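Local coordinates for protein cytochrome c-555 (Chlorobium tepidum, PDB 4J20) that carries electrons as a small monoheme c-type cytochrome of green sulfur photosynthetic bacteria, where its exact role in photosynthesis is not established, at residues 1-6 with 79-84; 50-55 with 74-79. The protein carries 2 engineered substitutions. All blocks are in the same frame, centred on the assembly; numbering follows the deposited sequence.

Contact 1. Residues 1-6 with 79-84; sequences STYDAA and AVAYMV. Engineered in segment 1-6: Ser1 (natural residue Pro), Thr2 (natural residue Ala). With HEB (heme b/c), chain I.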
loop_
_atom_site.group_PDB
_atom_site.type_symbol
_atom_site.label_atom_id
_atom_site.label_comp_id
_atom_site.label_asym_id
_atom_site.label_seq_id
_atom_site.Cartn_x
_atom_site.Cartn_y
_atom_site.Cartn_z
ATOM N N SER A 1 -3.332 -12.649 11.111
ATOM C CA SER A 1 -4.670 -12.259 11.632
ATOM C C SER A 1 -4.850 -10.761 11.401
ATOM O O SER A 1 -4.603 -10.269 10.290
ATOM C CB SER A 1 -4.798 -12.615 13.125
ATOM O OG SER A 1 -6.060 -13.222 13.432
ATOM N N THR A 2 -5.228 -10.031 12.443
ATOM C CA THR A 2 -5.691 -8.627 12.270
ATOM C C THR A 2 -4.541 -7.670 11.958
ATOM O O THR A 2 -3.406 -7.861 12.425
ATOM C CB THR A 2 -6.420 -8.133 13.476
ATOM O OG1 THR A 2 -5.619 -8.371 14.651
ATOM C CG2 THR A 2 -7.764 -8.885 13.648
ATOM N N TYR A 3 -4.829 -6.609 11.216
ATOM C CA TYR A 3 -3.763 -5.705 10.781
ATOM C C TYR A 3 -3.148 -4.958 11.967
ATOM O O TYR A 3 -3.811 -4.628 12.937
ATOM C CB TYR A 3 -4.319 -4.698 9.803
ATOM C CG TYR A 3 -4.862 -5.355 8.577
ATOM C CD1 TYR A 3 -4.047 -6.120 7.776
ATOM C CD2 TYR A 3 -6.225 -5.264 8.256
ATOM C CE1 TYR A 3 -4.553 -6.792 6.690
ATOM C CE2 TYR A 3 -6.753 -5.932 7.142
ATOM C CZ TYR A 3 -5.912 -6.698 6.382
ATOM O OH TYR A 3 -6.391 -7.347 5.273
ATOM N N ASP A 4 -1.853 -4.676 11.846
ATOM C CA ASP A 4 -1.124 -3.912 12.830
ATOM C C ASP A 4 -0.493 -2.738 12.081
ATOM O O ASP A 4 0.630 -2.833 11.566
ATOM C CB ASP A 4 -0.057 -4.806 13.483
ATOM C CG ASP A 4 0.678 -4.128 14.605
ATOM O OD1 ASP A 4 0.660 -2.878 14.725
ATOM O OD2 ASP A 4 1.337 -4.871 15.369
ATOM N N ALA A 5 -1.241 -1.645 11.941
ATOM C CA ALA A 5 -0.782 -0.502 11.181
ATOM C C ALA A 5 0.443 0.156 11.811
ATOM O O ALA A 5 1.304 0.652 11.067
ATOM C CB ALA A 5 -1.886 0.536 11.065
ATOM N N ALA A 6 0.570 0.109 13.128
ATOM C CA ALA A 6 1.737 0.691 13.765
ATOM C C ALA A 6 3.007 -0.093 13.402
ATOM O O ALA A 6 4.022 0.507 13.035
ATOM C CB ALA A 6 1.567 0.792 15.265
ATOM N N ALA A 79 1.538 -2.649 6.268
ATOM C CA ALA A 79 1.873 -1.398 5.584
ATOM C C ALA A 79 0.655 -0.823 4.860
ATOM O O ALA A 79 0.429 0.403 4.903
ATOM C CB ALA A 79 3.021 -1.610 4.631
ATOM N N VAL A 80 -0.154 -1.674 4.221
ATOM C CA VAL A 80 -1.371 -1.185 3.577
ATOM C C VAL A 80 -2.276 -0.558 4.621
ATOM O O VAL A 80 -2.862 0.515 4.416
ATOM C CB VAL A 80 -2.107 -2.335 2.813
ATOM C CG1 VAL A 80 -3.449 -1.831 2.275
ATOM C CG2 VAL A 80 -1.253 -2.901 1.671
ATOM N N ALA A 81 -2.416 -1.200 5.783
ATOM C CA ALA A 81 -3.270 -0.680 6.856
ATOM C C ALA A 81 -2.802 0.689 7.293
ATOM O O ALA A 81 -3.612 1.582 7.529
ATOM C CB ALA A 81 -3.308 -1.651 8.033
ATOM N N TYR A 82 -1.478 0.849 7.404
ATOM C CA TYR A 82 -0.950 2.153 7.727
ATOM C C TYR A 82 -1.311 3.195 6.668
ATOM O O TYR A 82 -1.803 4.282 6.975
ATOM C CB TYR A 82 0.570 2.067 7.895
ATOM C CG TYR A 82 1.183 3.407 8.154
ATOM C CD1 TYR A 82 1.034 4.033 9.381
ATOM C CD2 TYR A 82 1.842 4.085 7.148
ATOM C CE1 TYR A 82 1.555 5.292 9.603
ATOM C CE2 TYR A 82 2.346 5.399 7.372
ATOM C CZ TYR A 82 2.213 5.947 8.603
ATOM O OH TYR A 82 2.748 7.217 8.836
ATOM N N MET A 83 -1.076 2.853 5.409
ATOM C CA MET A 83 -1.369 3.776 4.294
ATOM C C MET A 83 -2.849 4.175 4.277
ATOM O O MET A 83 -3.181 5.371 4.132
ATOM C CB MET A 83 -1.021 3.109 2.989
ATOM C CG MET A 83 0.483 2.864 2.850
ATOM S SD MET A 83 0.960 1.742 1.508
ATOM C CE MET A 83 0.550 2.756 0.097
ATOM N N VAL A 84 -3.739 3.206 4.402
ATOM C CA VAL A 84 -5.168 3.498 4.382
ATOM C C VAL A 84 -5.557 4.364 5.574
ATOM O O VAL A 84 -6.300 5.355 5.412
ATOM C CB VAL A 84 -5.954 2.181 4.388
ATOM C CG1 VAL A 84 -7.432 2.406 4.779
ATOM C CG2 VAL A 84 -5.845 1.466 3.066
HETATM FE FE HEB I . 2.164 0.583 -4.213
HETATM C CHA HEB I . -0.842 1.057 -5.724
HETATM C CHB HEB I . 0.572 -0.568 -1.402
HETATM C CHC HEB I . 5.163 -0.058 -2.761
HETATM C CHD HEB I . 3.752 1.984 -6.879
HETATM N NA HEB I . 0.246 0.279 -3.681
HETATM C C1A HEB I . -0.886 0.575 -4.444
HETATM C C2A HEB I . -2.051 0.280 -3.656
HETATM C C3A HEB I . -1.645 -0.138 -2.463
HETATM C C4A HEB I . -0.217 -0.147 -2.461
HETATM C CMA HEB I . -2.504 -0.566 -1.283
HETATM C CAA HEB I . -3.481 0.499 -4.151
HETATM C CBA HEB I . -4.134 -0.823 -4.565
HETATM C CGA HEB I . -5.517 -0.682 -5.153
HETATM O O1A HEB I . -6.010 0.457 -5.404
HETATM O O2A HEB I . -6.108 -1.759 -5.422
HETATM N NB HEB I . 2.757 -0.148 -2.435
HETATM C C1B HEB I . 1.944 -0.614 -1.404
HETATM C C2B HEB I . 2.750 -1.178 -0.363
HETATM C C3B HEB I . 4.035 -1.017 -0.724
HETATM C C4B HEB I . 4.069 -0.393 -2.027
HETATM C CMB HEB I . 2.151 -1.715 0.912
HETATM C CAB HEB I . 5.299 -1.403 0.002
HETATM C CBB HEB I . 5.315 -2.871 0.454
HETATM N NC HEB I . 4.060 0.940 -4.719
HETATM C C1C HEB I . 5.174 0.566 -3.985
HETATM C C2C HEB I . 6.373 0.940 -4.695
HETATM C C3C HEB I . 5.979 1.565 -5.810
HETATM C C4C HEB I . 4.559 1.529 -5.871
HETATM C CMC HEB I . 7.775 0.759 -4.113
HETATM C CAC HEB I . 6.836 2.237 -6.879
HETATM C CBC HEB I . 7.884 1.364 -7.565
HETATM N ND HEB I . 1.561 1.359 -5.971
HETATM C C1D HEB I . 2.390 1.884 -6.954
HETATM C C2D HEB I . 1.619 2.378 -8.043
HETATM C C3D HEB I . 0.242 2.104 -7.702
HETATM C C4D HEB I . 0.269 1.476 -6.408
HETATM C CMD HEB I . 2.096 3.031 -9.316
HETATM C CAD HEB I . -0.996 2.443 -8.515
HETATM C CBD HEB I . -1.359 1.376 -9.574
HETATM C CGD HEB I . -2.587 1.758 -10.303
HETATM O O1D HEB I . -3.644 1.846 -9.657
HETATM O O2D HEB I . -2.537 2.027 -11.478
#

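Contact 2. Residues 50-55 with 74-79; sequences KSIKGY and AQVGNA. With HEB (heme b/c), chain I.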
loop_
_atom_site.group_PDB
_atom_site.type_symbol
_atom_site.label_atom_id
_atom_site.label_comp_id
_atom_site.label_asym_id
_atom_site.label_seq_id
_atom_site.Cartn_x
_atom_site.Cartn_y
_atom_site.Cartn_z
ATOM N N LYS A 50 -3.796 -7.280 -3.986
ATOM C CA LYS A 50 -3.188 -6.649 -5.149
ATOM C C LYS A 50 -1.787 -6.171 -4.818
ATOM O O LYS A 50 -0.907 -6.158 -5.712
ATOM C CB LYS A 50 -4.062 -5.511 -5.643
ATOM C CG LYS A 50 -5.358 -6.039 -6.325
ATOM C CD LYS A 50 -6.348 -4.928 -6.656
ATOM C CE LYS A 50 -5.864 -4.028 -7.782
ATOM N NZ LYS A 50 -6.815 -2.876 -7.968
ATOM N N SER A 51 -1.542 -5.816 -3.554
ATOM C CA SER A 51 -0.225 -5.356 -3.145
ATOM C C SER A 51 0.759 -6.508 -3.096
ATOM O O SER A 51 1.952 -6.321 -3.400
ATOM C CB SER A 51 -0.257 -4.657 -1.791
ATOM O OG SER A 51 -1.044 -3.476 -1.904
ATOM N N ILE A 52 0.313 -7.690 -2.658
ATOM C CA ILE A 52 1.206 -8.858 -2.577
ATOM C C ILE A 52 1.451 -9.400 -3.976
ATOM O O ILE A 52 2.546 -9.824 -4.286
ATOM C CB ILE A 52 0.551 -9.946 -1.703
ATOM C CG1 ILE A 52 0.603 -9.506 -0.230
ATOM C CG2 ILE A 52 1.203 -11.322 -1.923
ATOM C CD1 ILE A 52 -0.448 -10.309 0.648
ATOM N N LYS A 53 0.432 -9.419 -4.818
ATOM C CA LYS A 53 0.557 -10.016 -6.161
ATOM C C LYS A 53 1.192 -9.100 -7.200
ATOM O O LYS A 53 1.842 -9.563 -8.144
ATOM C CB LYS A 53 -0.796 -10.520 -6.635
ATOM C CG LYS A 53 -1.228 -11.685 -5.797
ATOM C CD LYS A 53 -2.577 -12.245 -6.205
ATOM C CE LYS A 53 -2.975 -13.427 -5.309
ATOM N NZ LYS A 53 -1.842 -14.365 -5.107
ATOM N N GLY A 54 1.033 -7.796 -7.000
ATOM C CA GLY A 54 1.420 -6.797 -7.996
ATOM C C GLY A 54 0.360 -6.629 -9.029
ATOM O O GLY A 54 -0.372 -7.614 -9.339
ATOM N N TYR A 55 0.290 -5.454 -9.651
ATOM C CA TYR A 55 -0.629 -5.274 -10.766
ATOM C C TYR A 55 -0.282 -3.986 -11.463
ATOM O O TYR A 55 0.448 -3.155 -10.935
ATOM C CB TYR A 55 -2.093 -5.235 -10.285
ATOM C CG TYR A 55 -2.494 -3.934 -9.632
ATOM C CD1 TYR A 55 -3.308 -3.014 -10.283
ATOM C CD2 TYR A 55 -2.079 -3.612 -8.351
ATOM C CE1 TYR A 55 -3.685 -1.823 -9.669
ATOM C CE2 TYR A 55 -2.478 -2.436 -7.756
ATOM C CZ TYR A 55 -3.261 -1.574 -8.381
ATOM O OH TYR A 55 -3.623 -0.378 -7.755
ATOM N N ALA A 74 2.172 -10.527 5.864
ATOM C CA ALA A 74 1.749 -9.812 7.033
ATOM C C ALA A 74 2.349 -8.397 7.042
ATOM O O ALA A 74 1.650 -7.428 7.309
ATOM C CB ALA A 74 2.131 -10.561 8.303
ATOM N N GLN A 75 3.631 -8.297 6.705
ATOM C CA GLN A 75 4.278 -6.977 6.674
ATOM C C GLN A 75 3.658 -6.101 5.620
ATOM O O GLN A 75 3.395 -4.894 5.840
ATOM C CB GLN A 75 5.771 -7.087 6.448
ATOM C CG GLN A 75 6.482 -7.674 7.653
ATOM C CD GLN A 75 7.879 -8.248 7.368
ATOM O OE1 GLN A 75 8.277 -8.488 6.242
ATOM N NE2 GLN A 75 8.604 -8.574 8.449
ATOM N N VAL A 76 3.424 -6.660 4.444
ATOM C CA VAL A 76 2.803 -5.888 3.379
ATOM C C VAL A 76 1.394 -5.454 3.744
ATOM O O VAL A 76 1.044 -4.266 3.602
ATOM C CB VAL A 76 2.790 -6.680 2.049
ATOM C CG1 VAL A 76 1.974 -5.941 0.951
ATOM C CG2 VAL A 76 4.196 -6.924 1.558
ATOM N N GLY A 77 0.615 -6.336 4.321
ATOM C CA GLY A 77 -0.721 -5.955 4.670
ATOM C C GLY A 77 -0.747 -4.927 5.806
ATOM O O GLY A 77 -1.600 -4.035 5.848
ATOM N N ASN A 78 0.188 -5.028 6.754
ATOM C CA ASN A 78 0.285 -4.044 7.820
ATOM C C ASN A 78 0.641 -2.672 7.264
ATOM O O ASN A 78 0.125 -1.641 7.718
ATOM C CB ASN A 78 1.267 -4.462 8.919
ATOM C CG ASN A 78 0.755 -5.619 9.733
ATOM O OD1 ASN A 78 -0.436 -5.889 9.771
ATOM N ND2 ASN A 78 1.656 -6.313 10.399
ATOM N N ALA A 79 1.538 -2.649 6.268
ATOM C CA ALA A 79 1.873 -1.398 5.584
ATOM C C ALA A 79 0.655 -0.823 4.860
ATOM O O ALA A 79 0.429 0.403 4.903
ATOM C CB ALA A 79 3.021 -1.610 4.631
HETATM FE FE HEB I . 2.164 0.583 -4.213
HETATM C CHA HEB I . -0.842 1.057 -5.724
HETATM C CHB HEB I . 0.572 -0.568 -1.402
HETATM C CHC HEB I . 5.163 -0.058 -2.761
HETATM C CHD HEB I . 3.752 1.984 -6.879
HETATM N NA HEB I . 0.246 0.279 -3.681
HETATM C C1A HEB I . -0.886 0.575 -4.444
HETATM C C2A HEB I . -2.051 0.280 -3.656
HETATM C C3A HEB I . -1.645 -0.138 -2.463
HETATM C C4A HEB I . -0.217 -0.147 -2.461
HETATM C CMA HEB I . -2.504 -0.566 -1.283
HETATM C CAA HEB I . -3.481 0.499 -4.151
HETATM C CBA HEB I . -4.134 -0.823 -4.565
HETATM C CGA HEB I . -5.517 -0.682 -5.153
HETATM O O1A HEB I . -6.010 0.457 -5.404
HETATM O O2A HEB I . -6.108 -1.759 -5.422
HETATM N NB HEB I . 2.757 -0.148 -2.435
HETATM C C1B HEB I . 1.944 -0.614 -1.404
HETATM C C2B HEB I . 2.750 -1.178 -0.363
HETATM C C3B HEB I . 4.035 -1.017 -0.724
HETATM C C4B HEB I . 4.069 -0.393 -2.027
HETATM C CMB HEB I . 2.151 -1.715 0.912
HETATM C CAB HEB I . 5.299 -1.403 0.002
HETATM C CBB HEB I . 5.315 -2.871 0.454
HETATM N NC HEB I . 4.060 0.940 -4.719
HETATM C C1C HEB I . 5.174 0.566 -3.985
HETATM C C2C HEB I . 6.373 0.940 -4.695
HETATM C C3C HEB I . 5.979 1.565 -5.810
HETATM C C4C HEB I . 4.559 1.529 -5.871
HETATM C CMC HEB I . 7.775 0.759 -4.113
HETATM C CAC HEB I . 6.836 2.237 -6.879
HETATM C CBC HEB I . 7.884 1.364 -7.565
HETATM N ND HEB I . 1.561 1.359 -5.971
HETATM C C1D HEB I . 2.390 1.884 -6.954
HETATM C C2D HEB I . 1.619 2.378 -8.043
HETATM C C3D HEB I . 0.242 2.104 -7.702
HETATM C C4D HEB I . 0.269 1.476 -6.408
HETATM C CMD HEB I . 2.096 3.031 -9.316
HETATM C CAD HEB I . -0.996 2.443 -8.515
HETATM C CBD HEB I . -1.359 1.376 -9.574
HETATM C CGD HEB I . -2.587 1.758 -10.303
HETATM O O1D HEB I . -3.644 1.846 -9.657
HETATM O O2D HEB I . -2.537 2.027 -11.478
#

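Contact 1. Residues 1-6 with 79-84
Ala5 and Ala81 meet methyl to methyl, CB to CB at 4.0 Å, and Tyr3 adds its own CB to the Ala81 methyl at 3.7 Å. Ala81 points its CB toward the N-terminal segment and is met by two residues of it. With CG lying beside its backbone N (chi1 -61°), the Tyr3 ring continues past the alanine to side chains of helix 44-53, Met44 and Val48.

Backbone atoms supply the second kind of touch. The Ala5 methyl sits 3.7 Å from Tyr82 N, and Ala5 O rests 3.6 Å from Tyr82 CB. Such an approach is possible because neither alanine holds the backbones apart: Ala5 CA and Tyr82 CA are only 4.4 Å from each other. Tyr82 carries its CG anti to the backbone N (chi1 177°), which leaves its ring carbon CD1 3.8 Å from Ala5 O; the ring also meets that of Tyr12 on helix 5-15.

Polar links run along the edges. Asp4 N-caps helix 5-15 through OD1 and Ala7 N, and its own backbone N is bonded to Asn78 OD1.

On the side of helix 73-85 that faces the heme, Met83 CE lies 3.6 Å from the heme carbon CHB, and Val80 CG2 is 3.7 Å from the heme methyl CMB. Between the two segments the chemistry is thus van der Waals packing of small side chains, whose close fit brings the first turn of helix 5-15 against the C-terminal helix, the N- and C-terminal helix pairing that is a hallmark of class I cytochromes c.

Contact 2. Residues 50-55 with 74-79
Val76 CG1 is the branch that bridges the two segments, touching Ser51 CB at 3.8 Å and Ile52 CG1 at 4.0 Å. It stands anti to the backbone N (chi1 173°), which carries it from helix 73-85 toward the last turn of helix 44-53. The Ile52 and Val76 side chains pass at a slant, so the touch involves one carbon from each. Leu71 and Lys65 also pack on Val76.

Ser51 repays following from CB outward. Its CB takes the valine methyl and, a little farther off, the heme meso carbon CHB. The next atom, OG, ends the chain 3.3 Å from the heme methyl CMA, while its hydrogen bond goes back to Leu47 O in its own helix. That bond satisfies the hydroxyl inside the helix, consistent with a buried OG resting against the apolar rim of the porphyrin. Met62, the predicted axial ligand of the heme iron, also touches Ser51.

Next to it in sequence, Lys50 reaches the heme by a different route. In the conformer described here, one of two modelled, its chain bends at chi3 (70°), placing CE over the centre of one face of the Tyr55 ring, 3.5 Å above the plane. Beyond that, Lys50 NZ donates a hydrogen bond of 2.9 Å to the heme propionate oxygen O2A. A positive ammonium here would probably help to balance the carboxylate charge. Tyr55 OH lies 2.9 Å from O1D of the other heme propionate and makes a weak hydrogen bond with Arg39 NH1.

Lys50 and Tyr55 are this protein's own propionate partners; helix 44-53 meeting the C-terminal helix at the heme edge belongs to the mostly helical class I cytochrome c fold, whose helices enclose a covalently bound heme.

Contacts 1 and 2 lie about 10 Å apart, centre to centre, and share helix 73-85, where Ala79 belongs to both. Contact 2 is nested along the chain within the span closed by contact 1: 1-6 comes first, then 50-55, then 74-79 running straight into 79-84. On the C-terminal helix, 50-55 meets Val76 in a buried place, and 1-6 meets Ala81 and Tyr82 near the surface. The two contacts touch directly, since Val80 CG2 lies 3.6 Å from Ser51 OG. Helices 73-85 and 44-53 both touch the heme, while 1-6 packs on the C-terminal helix beside it, so the chain's start is tied to the heme pocket through that helix.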